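Local coordinates for protein pilin (Streptococcus pyogenes serotype M1, PDB 3GLE) that forms the shaft of the pilus by stacking into a covalently joined column, which the bacterium needs for host-cell adhesion, aggregation and biofilm formation, at residues Asn36-Phe41 with Glu104-Lys109; Thr66-Thr71 with Lys81-Asp86; Gly112-Thr117 with Lys154-Ser159. The protein carries 2 engineered substitutions. One frame throughout, in Å; residues are numbered along the deposited sequence.

Contact 1 of 3, residues Asn36-Phe41 with Glu104-Lys109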
loop_
_atom_site.group_PDB
_atom_site.type_symbol
_atom_site.label_atom_id
_atom_site.label_comp_id
_atom_site.label_asym_id
_atom_site.label_seq_id
_atom_site.Cartn_x
_atom_site.Cartn_y
_atom_site.Cartn_z
ATOM N N ASN A 36 -4.296 -5.593 -3.739
ATOM C CA ASN A 36 -4.374 -6.219 -5.045
ATOM C C ASN A 36 -4.090 -5.120 -6.075
ATOM O O ASN A 36 -4.927 -4.242 -6.319
ATOM C CB ASN A 36 -5.779 -6.822 -5.312
ATOM C CG ASN A 36 -6.241 -7.782 -4.215
ATOM O OD1 ASN A 36 -5.586 -8.776 -3.914
ATOM N ND2 ASN A 36 -7.402 -7.486 -3.624
ATOM N N THR A 37 -2.905 -5.144 -6.664
ATOM C CA THR A 37 -2.534 -4.089 -7.625
ATOM C C THR A 37 -1.388 -4.517 -8.503
ATOM O O THR A 37 -0.658 -5.448 -8.164
ATOM C CB THR A 37 -2.190 -2.738 -6.910
ATOM O OG1 THR A 37 -2.084 -1.706 -7.890
ATOM C CG2 THR A 37 -0.876 -2.818 -6.066
ATOM N N ASP A 38 -1.197 -3.821 -9.617
ATOM C CA ASP A 38 -0.009 -4.074 -10.414
ATOM C C ASP A 38 0.959 -2.888 -10.507
ATOM O O ASP A 38 0.615 -1.748 -10.191
ATOM C CB ASP A 38 -0.389 -4.614 -11.791
ATOM C CG ASP A 38 -1.251 -3.648 -12.592
ATOM O OD1 ASP A 38 -1.327 -2.444 -12.213
ATOM O OD2 ASP A 38 -1.854 -4.100 -13.614
ATOM N N PHE A 39 2.172 -3.165 -10.950
ATOM C CA PHE A 39 3.088 -2.108 -11.341
ATOM C C PHE A 39 3.575 -2.429 -12.738
ATOM O O PHE A 39 3.899 -3.596 -13.043
ATOM C CB PHE A 39 4.249 -2.005 -10.354
ATOM C CG PHE A 39 3.823 -1.638 -8.959
ATOM C CD1 PHE A 39 3.705 -0.293 -8.581
ATOM C CD2 PHE A 39 3.530 -2.629 -8.024
ATOM C CE1 PHE A 39 3.327 0.053 -7.274
ATOM C CE2 PHE A 39 3.122 -2.307 -6.737
ATOM C CZ PHE A 39 3.031 -0.960 -6.352
ATOM N N THR A 40 3.589 -1.417 -13.600
ATOM C CA THR A 40 4.013 -1.609 -14.987
ATOM C C THR A 40 5.334 -0.888 -15.259
ATOM O O THR A 40 5.552 0.221 -14.774
ATOM C CB THR A 40 2.898 -1.172 -16.012
ATOM O OG1 THR A 40 2.539 0.195 -15.797
ATOM C CG2 THR A 40 1.646 -1.974 -15.811
ATOM N N PHE A 41 6.224 -1.520 -16.016
ATOM C CA PHE A 41 7.494 -0.915 -16.386
ATOM C C PHE A 41 7.594 -0.820 -17.887
ATOM O O PHE A 41 7.273 -1.766 -18.594
ATOM C CB PHE A 41 8.666 -1.709 -15.793
ATOM C CG PHE A 41 8.477 -2.001 -14.341
ATOM C CD1 PHE A 41 8.522 -0.973 -13.415
ATOM C CD2 PHE A 41 8.157 -3.272 -13.915
ATOM C CE1 PHE A 41 8.316 -1.222 -12.085
ATOM C CE2 PHE A 41 7.937 -3.527 -12.576
ATOM C CZ PHE A 41 8.007 -2.495 -11.664
ATOM N N GLU A 104 8.762 3.306 -14.421
ATOM C CA GLU A 104 7.553 2.694 -13.905
ATOM C C GLU A 104 6.337 3.588 -14.246
ATOM O O GLU A 104 6.367 4.803 -14.048
ATOM C CB GLU A 104 7.676 2.492 -12.386
ATOM C CG GLU A 104 6.436 1.877 -11.759
ATOM C CD GLU A 104 6.481 1.838 -10.247
ATOM O OE1 GLU A 104 7.237 1.007 -9.669
ATOM O OE2 GLU A 104 5.731 2.632 -9.635
ATOM N N GLU A 105 5.267 2.986 -14.755
ATOM C CA GLU A 105 4.075 3.752 -15.097
ATOM C C GLU A 105 2.893 3.341 -14.244
ATOM O O GLU A 105 2.622 2.152 -14.092
ATOM C CB GLU A 105 3.703 3.545 -16.561
ATOM C CG GLU A 105 4.495 4.374 -17.542
ATOM C CD GLU A 105 3.711 4.675 -18.811
ATOM O OE1 GLU A 105 4.353 5.080 -19.813
ATOM O OE2 GLU A 105 2.460 4.515 -18.803
ATOM N N LYS A 106 2.164 4.313 -13.711
ATOM C CA LYS A 106 0.907 3.987 -13.046
ATOM C C LYS A 106 -0.182 5.035 -13.280
ATOM O O LYS A 106 -0.108 6.153 -12.759
ATOM C CB LYS A 106 1.123 3.732 -11.551
ATOM C CG LYS A 106 -0.111 3.161 -10.830
ATOM C CD LYS A 106 -0.575 1.861 -11.462
ATOM C CE LYS A 106 -1.647 1.196 -10.620
ATOM N NZ LYS A 106 -2.150 -0.056 -11.259
ATOM N N ILE A 107 -1.191 4.665 -14.065
ATOM C CA ILE A 107 -2.300 5.567 -14.383
ATOM C C ILE A 107 -2.994 6.067 -13.098
ATOM O O ILE A 107 -2.803 7.221 -12.696
ATOM C CB ILE A 107 -3.310 4.905 -15.351
ATOM C CG1 ILE A 107 -2.603 4.382 -16.622
ATOM C CG2 ILE A 107 -4.457 5.862 -15.687
ATOM C CD1 ILE A 107 -2.537 5.368 -17.798
ATOM N N ASP A 108 -3.763 5.200 -12.443
ATOM C CA ASP A 108 -4.469 5.570 -11.226
ATOM C C ASP A 108 -3.719 5.085 -9.981
ATOM O O ASP A 108 -3.511 3.874 -9.799
ATOM C CB ASP A 108 -5.910 5.040 -11.251
ATOM C CG ASP A 108 -6.785 5.757 -12.282
ATOM O OD1 ASP A 108 -6.530 6.951 -12.562
ATOM O OD2 ASP A 108 -7.734 5.127 -12.803
ATOM N N LYS A 109 -3.326 6.040 -9.145
ATOM C CA LYS A 109 -2.551 5.774 -7.938
ATOM C C LYS A 109 -3.383 5.027 -6.897
ATOM O O LYS A 109 -4.553 5.301 -6.711
ATOM C CB LYS A 109 -2.013 7.087 -7.354
ATOM C CG LYS A 109 -1.248 7.963 -8.345
ATOM C CD LYS A 109 -0.118 7.212 -9.033
ATOM C CE LYS A 109 0.881 8.170 -9.686
ATOM N NZ LYS A 109 2.152 7.484 -10.076
HETATM O O HOH W 1 -4.291 -0.976 -9.494
#
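Glu104 reaches across to Phe41 and Phe39 and brings its carboxylate up to both rings. Its OE1 comes to the edge of the Phe41 ring, 3.5 Å from CE1 and near the ring plane. OE2 lies obliquely to the Phe39 ring, 3.7 Å from CD1. The carboxylate plane is turned 46° from the Phe39 ring. Glu104 CG is anti to the backbone N (chi1 179°), which carries the acid alongside Phe41.

On the sheet face of Thr40 and Glu105, Thr40 OG1 donates to Glu105 O at 2.6 Å. Glu105 N returns a bond to Thr40 O at 2.8 Å. Beyond the strand end, Lys106 NZ forms a salt bridge with Asp38 OD1 at 2.7 Å, nearly in line with the C-O bond. A water links NZ to Thr37 OG1. Asp38 OD2 is modelled unusually close to Lys67 NZ, as a second salt bridge whose exact geometry is doubtful.

Glu104 OE1 also pairs with Lys23, whose ammonium group makes a cation-pi contact with Phe39. Glu104 is the residue that promotes formation of the Lys23 isopeptide bond. The cross-link is absent here because its asparagine has been replaced by the engineered Ala155.

The antiparallel pairing of strands 37-45 and 96-105 ends at Glu105, and the chain from Lys106 on diverges from strand 37-45. Strand 65-70 flanks 37-45 on its other edge, and strand 18-27 packs on Phe39 and Phe41.

Contact 2 of 3, residues Thr66-Thr71 with Lys81-Asp86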
loop_
_atom_site.group_PDB
_atom_site.type_symbol
_atom_site.label_atom_id
_atom_site.label_comp_id
_atom_site.label_asym_id
_atom_site.label_seq_id
_atom_site.Cartn_x
_atom_site.Cartn_y
_atom_site.Cartn_z
ATOM N N THR A 66 6.424 -4.581 -19.204
ATOM C CA THR A 66 6.334 -5.785 -18.403
ATOM C C THR A 66 5.848 -5.414 -17.004
ATOM O O THR A 66 6.014 -4.261 -16.560
ATOM C CB THR A 66 7.681 -6.564 -18.397
ATOM O OG1 THR A 66 7.470 -7.893 -17.904
ATOM C CG2 THR A 66 8.727 -5.865 -17.533
ATOM N N LYS A 67 5.249 -6.358 -16.289
ATOM C CA LYS A 67 4.652 -5.971 -15.028
ATOM C C LYS A 67 4.699 -7.018 -13.953
ATOM O O LYS A 67 4.902 -8.201 -14.233
ATOM C CB LYS A 67 3.215 -5.484 -15.258
ATOM C CG LYS A 67 2.177 -6.553 -15.351
ATOM C CD LYS A 67 0.800 -5.909 -15.630
ATOM C CE LYS A 67 -0.336 -6.751 -15.065
ATOM N NZ LYS A 67 -1.636 -6.034 -15.077
ATOM N N VAL A 68 4.530 -6.559 -12.723
ATOM C CA VAL A 68 4.422 -7.435 -11.590
ATOM C C VAL A 68 3.089 -7.141 -10.870
ATOM O O VAL A 68 2.598 -6.010 -10.893
ATOM C CB VAL A 68 5.588 -7.220 -10.596
ATOM C CG1 VAL A 68 6.926 -7.603 -11.237
ATOM C CG2 VAL A 68 5.606 -5.761 -10.083
ATOM N N THR A 69 2.535 -8.158 -10.218
ATOM C CA THR A 69 1.232 -8.040 -9.588
ATOM C C THR A 69 1.275 -8.499 -8.131
ATOM O O THR A 69 1.805 -9.562 -7.822
ATOM C CB THR A 69 0.200 -8.873 -10.369
ATOM O OG1 THR A 69 0.227 -8.455 -11.747
ATOM C CG2 THR A 69 -1.203 -8.698 -9.764
ATOM N N TYR A 70 0.752 -7.672 -7.239
ATOM C CA TYR A 70 0.602 -8.050 -5.836
ATOM C C TYR A 70 -0.860 -8.393 -5.576
ATOM O O TYR A 70 -1.748 -7.776 -6.177
ATOM C CB TYR A 70 1.038 -6.912 -4.916
ATOM C CG TYR A 70 2.527 -6.661 -4.938
ATOM C CD1 TYR A 70 3.363 -7.229 -3.968
ATOM C CD2 TYR A 70 3.111 -5.880 -5.944
ATOM C CE1 TYR A 70 4.770 -7.016 -4.002
ATOM C CE2 TYR A 70 4.505 -5.660 -5.982
ATOM C CZ TYR A 70 5.329 -6.234 -5.013
ATOM O OH TYR A 70 6.707 -6.002 -5.049
ATOM N N THR A 71 -1.094 -9.377 -4.696
ATOM C CA THR A 71 -2.430 -9.714 -4.207
ATOM C C THR A 71 -2.404 -9.802 -2.694
ATOM O O THR A 71 -1.326 -9.915 -2.101
ATOM C CB THR A 71 -2.920 -11.066 -4.731
ATOM O OG1 THR A 71 -2.037 -12.102 -4.288
ATOM C CG2 THR A 71 -2.958 -11.073 -6.257
ATOM N N LYS A 81 9.022 -8.658 -6.140
ATOM C CA LYS A 81 8.651 -9.376 -7.349
ATOM C C LYS A 81 9.506 -8.975 -8.546
ATOM O O LYS A 81 9.970 -7.849 -8.612
ATOM C CB LYS A 81 7.159 -9.198 -7.630
ATOM C CG LYS A 81 6.312 -10.082 -6.703
ATOM C CD LYS A 81 4.834 -9.890 -6.883
ATOM C CE LYS A 81 4.080 -10.490 -5.719
ATOM N NZ LYS A 81 3.815 -11.919 -5.928
ATOM N N THR A 82 9.691 -9.903 -9.484
ATOM C CA THR A 82 10.510 -9.675 -10.654
ATOM C C THR A 82 9.704 -9.885 -11.940
ATOM O O THR A 82 8.740 -10.630 -11.960
ATOM C CB THR A 82 11.780 -10.599 -10.683
ATOM O OG1 THR A 82 11.377 -11.970 -10.797
ATOM C CG2 THR A 82 12.646 -10.418 -9.417
ATOM N N ALA A 83 10.096 -9.179 -12.984
ATOM C CA ALA A 83 9.610 -9.418 -14.330
ATOM C C ALA A 83 10.839 -9.194 -15.220
ATOM O O ALA A 83 11.928 -8.882 -14.710
ATOM C CB ALA A 83 8.478 -8.446 -14.670
ATOM N N GLU A 84 10.706 -9.389 -16.522
ATOM C CA GLU A 84 11.844 -9.144 -17.406
ATOM C C GLU A 84 11.467 -8.608 -18.779
ATOM O O GLU A 84 10.337 -8.824 -19.250
ATOM C CB GLU A 84 12.748 -10.383 -17.511
ATOM C CG GLU A 84 12.135 -11.583 -18.212
ATOM C CD GLU A 84 13.012 -12.839 -18.108
ATOM O OE1 GLU A 84 14.260 -12.722 -18.023
ATOM O OE2 GLU A 84 12.438 -13.953 -18.099
ATOM N N PHE A 85 12.403 -7.866 -19.373
ATOM C CA PHE A 85 12.312 -7.430 -20.755
ATOM C C PHE A 85 13.130 -8.403 -21.596
ATOM O O PHE A 85 14.170 -8.913 -21.151
ATOM C CB PHE A 85 12.880 -6.015 -20.940
ATOM C CG PHE A 85 12.102 -4.933 -20.238
ATOM C CD1 PHE A 85 10.828 -4.577 -20.672
ATOM C CD2 PHE A 85 12.659 -4.240 -19.169
ATOM C CE1 PHE A 85 10.111 -3.556 -20.039
ATOM C CE2 PHE A 85 11.945 -3.206 -18.520
ATOM C CZ PHE A 85 10.675 -2.866 -18.961
ATOM N N ASP A 86 12.685 -8.622 -22.825
ATOM C CA ASP A 86 13.320 -9.583 -23.721
ATOM C C ASP A 86 13.956 -8.880 -24.935
ATOM O O ASP A 86 13.255 -8.263 -25.735
ATOM C CB ASP A 86 12.255 -10.590 -24.165
ATOM C CG ASP A 86 12.826 -11.732 -24.980
ATOM O OD1 ASP A 86 14.062 -11.781 -25.153
ATOM O OD2 ASP A 86 12.033 -12.575 -25.460
#
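Lys81 CG lies anti to its carbonyl carbon (chi1 -77°), and the chain then runs extended as far as CE. This lays the methylenes over a face of Tyr70 in a CH-pi contact, with CD centred 4.0 Å from the ring centroid. The lysine chain and the tyrosine point opposite ways as they pass. NZ is 5.6 Å from the centroid, so any cation-pi attraction is weak. The ammonium group instead pairs with Asp74, while Tyr70 OH is hydrogen-bonded to Asn79 O.

At the other end, with OG1 of Thr66 anti to the backbone N (chi1 -165°), the methyl CG2 falls between N and the carbonyl carbon. From there it makes a CH-pi contact over a face of Phe85, 3.9 Å from the ring centroid. OG1 makes a weak hydrogen bond to Glu84 O at 3.3 Å. Between these ends, Val68 CG1 meets Ala83 CB at 3.9 Å.

The strands run antiparallel, 164° apart, but share no backbone hydrogen bonds. Strand 65-70 pairs with 37-45, and 80-86 with 18-27, so the contact joins edge strands of two sheets of the N-terminal all-beta domain through side chains. Phe85 continues inward to Phe41 and Val21.

Contact 3 of 3, residues Gly112-Thr117 with Lys154-Ser159. Engineered in segment 154-159: Ala155 (natural residue Asn).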
loop_
_atom_site.group_PDB
_atom_site.type_symbol
_atom_site.label_atom_id
_atom_site.label_comp_id
_atom_site.label_asym_id
_atom_site.label_seq_id
_atom_site.Cartn_x
_atom_site.Cartn_y
_atom_site.Cartn_z
ATOM N N GLY A 112 -2.198 5.079 -0.495
ATOM C CA GLY A 112 -1.233 4.684 0.502
ATOM C C GLY A 112 0.034 4.111 -0.074
ATOM O O GLY A 112 0.922 3.692 0.674
ATOM N N VAL A 113 0.097 4.075 -1.409
ATOM C CA VAL A 113 1.253 3.602 -2.147
ATOM C C VAL A 113 1.964 4.787 -2.795
ATOM O O VAL A 113 1.337 5.613 -3.447
ATOM C CB VAL A 113 0.836 2.566 -3.230
ATOM C CG1 VAL A 113 2.018 2.140 -4.069
ATOM C CG2 VAL A 113 0.206 1.351 -2.576
ATOM N N SER A 114 3.276 4.877 -2.600
ATOM C CA SER A 114 4.056 5.972 -3.188
ATOM C C SER A 114 4.717 5.481 -4.458
ATOM O O SER A 114 5.277 4.390 -4.468
ATOM C CB SER A 114 5.164 6.382 -2.248
ATOM O OG SER A 114 6.156 5.373 -2.284
ATOM N N TYR A 115 4.704 6.286 -5.513
ATOM C CA TYR A 115 5.265 5.824 -6.774
ATOM C C TYR A 115 6.647 6.350 -7.074
ATOM O O TYR A 115 6.876 7.560 -7.075
ATOM C CB TYR A 115 4.291 6.026 -7.933
ATOM C CG TYR A 115 3.087 5.118 -7.751
ATOM C CD1 TYR A 115 2.026 5.498 -6.911
ATOM C CD2 TYR A 115 3.038 3.843 -8.349
ATOM C CE1 TYR A 115 0.945 4.665 -6.702
ATOM C CE2 TYR A 115 1.941 3.001 -8.148
ATOM C CZ TYR A 115 0.905 3.430 -7.326
ATOM O OH TYR A 115 -0.174 2.627 -7.117
ATOM N N ASP A 116 7.552 5.392 -7.298
ATOM C CA ASP A 116 8.918 5.605 -7.763
ATOM C C ASP A 116 8.926 6.312 -9.120
ATOM O O ASP A 116 8.512 5.752 -10.139
ATOM C CB ASP A 116 9.645 4.251 -7.853
ATOM C CG ASP A 116 11.149 4.375 -7.679
ATOM O OD1 ASP A 116 11.714 5.412 -8.081
ATOM O OD2 ASP A 116 11.774 3.437 -7.123
ATOM N N THR A 117 9.417 7.545 -9.109
ATOM C CA THR A 117 9.522 8.403 -10.304
ATOM C C THR A 117 10.851 8.225 -11.076
ATOM O O THR A 117 11.105 8.882 -12.099
ATOM C CB THR A 117 9.355 9.890 -9.907
ATOM O OG1 THR A 117 10.237 10.218 -8.811
ATOM C CG2 THR A 117 7.904 10.165 -9.493
ATOM N N LYS A 154 11.221 0.904 -6.059
ATOM C CA LYS A 154 10.758 0.745 -4.686
ATOM C C LYS A 154 9.533 1.631 -4.477
ATOM O O LYS A 154 9.531 2.799 -4.883
ATOM C CB LYS A 154 11.855 1.170 -3.715
ATOM C CG LYS A 154 11.546 0.844 -2.242
ATOM C CD LYS A 154 12.772 1.073 -1.380
ATOM C CE LYS A 154 13.038 2.564 -1.136
ATOM N NZ LYS A 154 14.247 2.740 -0.267
ATOM N N ALA A 155 8.483 1.071 -3.888
ATOM C CA ALA A 155 7.326 1.865 -3.474
ATOM C C ALA A 155 7.148 1.719 -1.961
ATOM O O ALA A 155 7.370 0.630 -1.424
ATOM C CB ALA A 155 6.095 1.369 -4.184
ATOM N N SER A 156 6.775 2.794 -1.264
ATOM C CA SER A 156 6.369 2.646 0.144
ATOM C C SER A 156 4.875 2.344 0.220
ATOM O O SER A 156 4.083 2.869 -0.558
ATOM C CB SER A 156 6.769 3.842 1.007
ATOM O OG SER A 156 6.516 5.054 0.314
ATOM N N LEU A 157 4.514 1.415 1.091
ATOM C CA LEU A 157 3.124 1.130 1.364
ATOM C C LEU A 157 2.875 1.569 2.803
ATOM O O LEU A 157 3.415 0.975 3.756
ATOM C CB LEU A 157 2.794 -0.351 1.164
ATOM C CG LEU A 157 1.386 -0.752 1.639
ATOM C CD1 LEU A 157 0.274 -0.277 0.693
ATOM C CD2 LEU A 157 1.280 -2.241 1.899
ATOM N N ASP A 158 2.123 2.663 2.931
ATOM C CA ASP A 158 1.708 3.204 4.224
ATOM C C ASP A 158 0.423 2.500 4.622
ATOM O O ASP A 158 -0.298 1.956 3.774
ATOM C CB ASP A 158 1.446 4.721 4.131
ATOM C CG ASP A 158 1.707 5.485 5.470
ATOM O OD1 ASP A 158 2.272 4.923 6.443
ATOM O OD2 ASP A 158 1.349 6.689 5.546
ATOM N N SER A 159 0.157 2.490 5.927
ATOM C CA SER A 159 -1.157 2.170 6.431
ATOM C C SER A 159 -1.400 3.068 7.633
ATOM O O SER A 159 -0.625 3.994 7.917
ATOM C CB SER A 159 -1.240 0.702 6.811
ATOM O OG SER A 159 -0.077 0.341 7.496
#
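Gly112-Ser114 runs antiparallel to Ser156-Asp158, with Asp158 N bonded to Gly112 O at 2.8 Å and Ser114 N to Ser156 O at 3.0 Å, flanking the single bridge of Val113 with Leu157.

The hydroxyls of Ser114 and Ser156 meet at 2.6 Å, and either could donate. Each OG sits between its own backbone N and carbonyl carbon (chi1 74° and 42°), which turns the two toward each other. Val113 CG2 touches Leu157 CD1 at 3.7 Å, their branches meeting at a slant.

The loop thus lies beside strand 151-169, which runs from the N-terminal domain into the C-terminal one and pairs in parallel with strand 18-27. Ala155 on this strand is engineered. The natural asparagine would be joined to Lys23 by an isopeptide bond, and Ala155 still packs on Lys23. Its CB lies 3.1 Å from Ser114 O.

Farther along, Asp116 CG is anti to the backbone N, directing the carboxylate to the strand backbone. OD2 accepts a hydrogen bond from Lys154 N at 2.8 Å through its anti lone pair, with an N-H...O angle of 172°. The other oxygen, OD1, is bonded to Thr118.

From the N terminus, Asn36-Phe41 opens first, and contact 1 closes a loop when Glu104-Lys109 returns to it. Contact 2 forms within that loop: Thr66-Thr71 and Lys81-Asp86 meet across a shorter excursion. Contact 3 follows in series, from Gly112-Thr117 to Lys154-Ser159. No loops cross. Strand 37-45 carries contact 1 and lies next to strand 65-70 of contact 2. The backbone pairing of Thr37 with Tyr70 ties these two contacts together. Tyr115 connects contacts 1 and 3 by packing on Phe39, Glu104 and Lys106. Contacts 2 and 3 do not touch, but both reach the sheet containing strand 18-27, which carries Lys23.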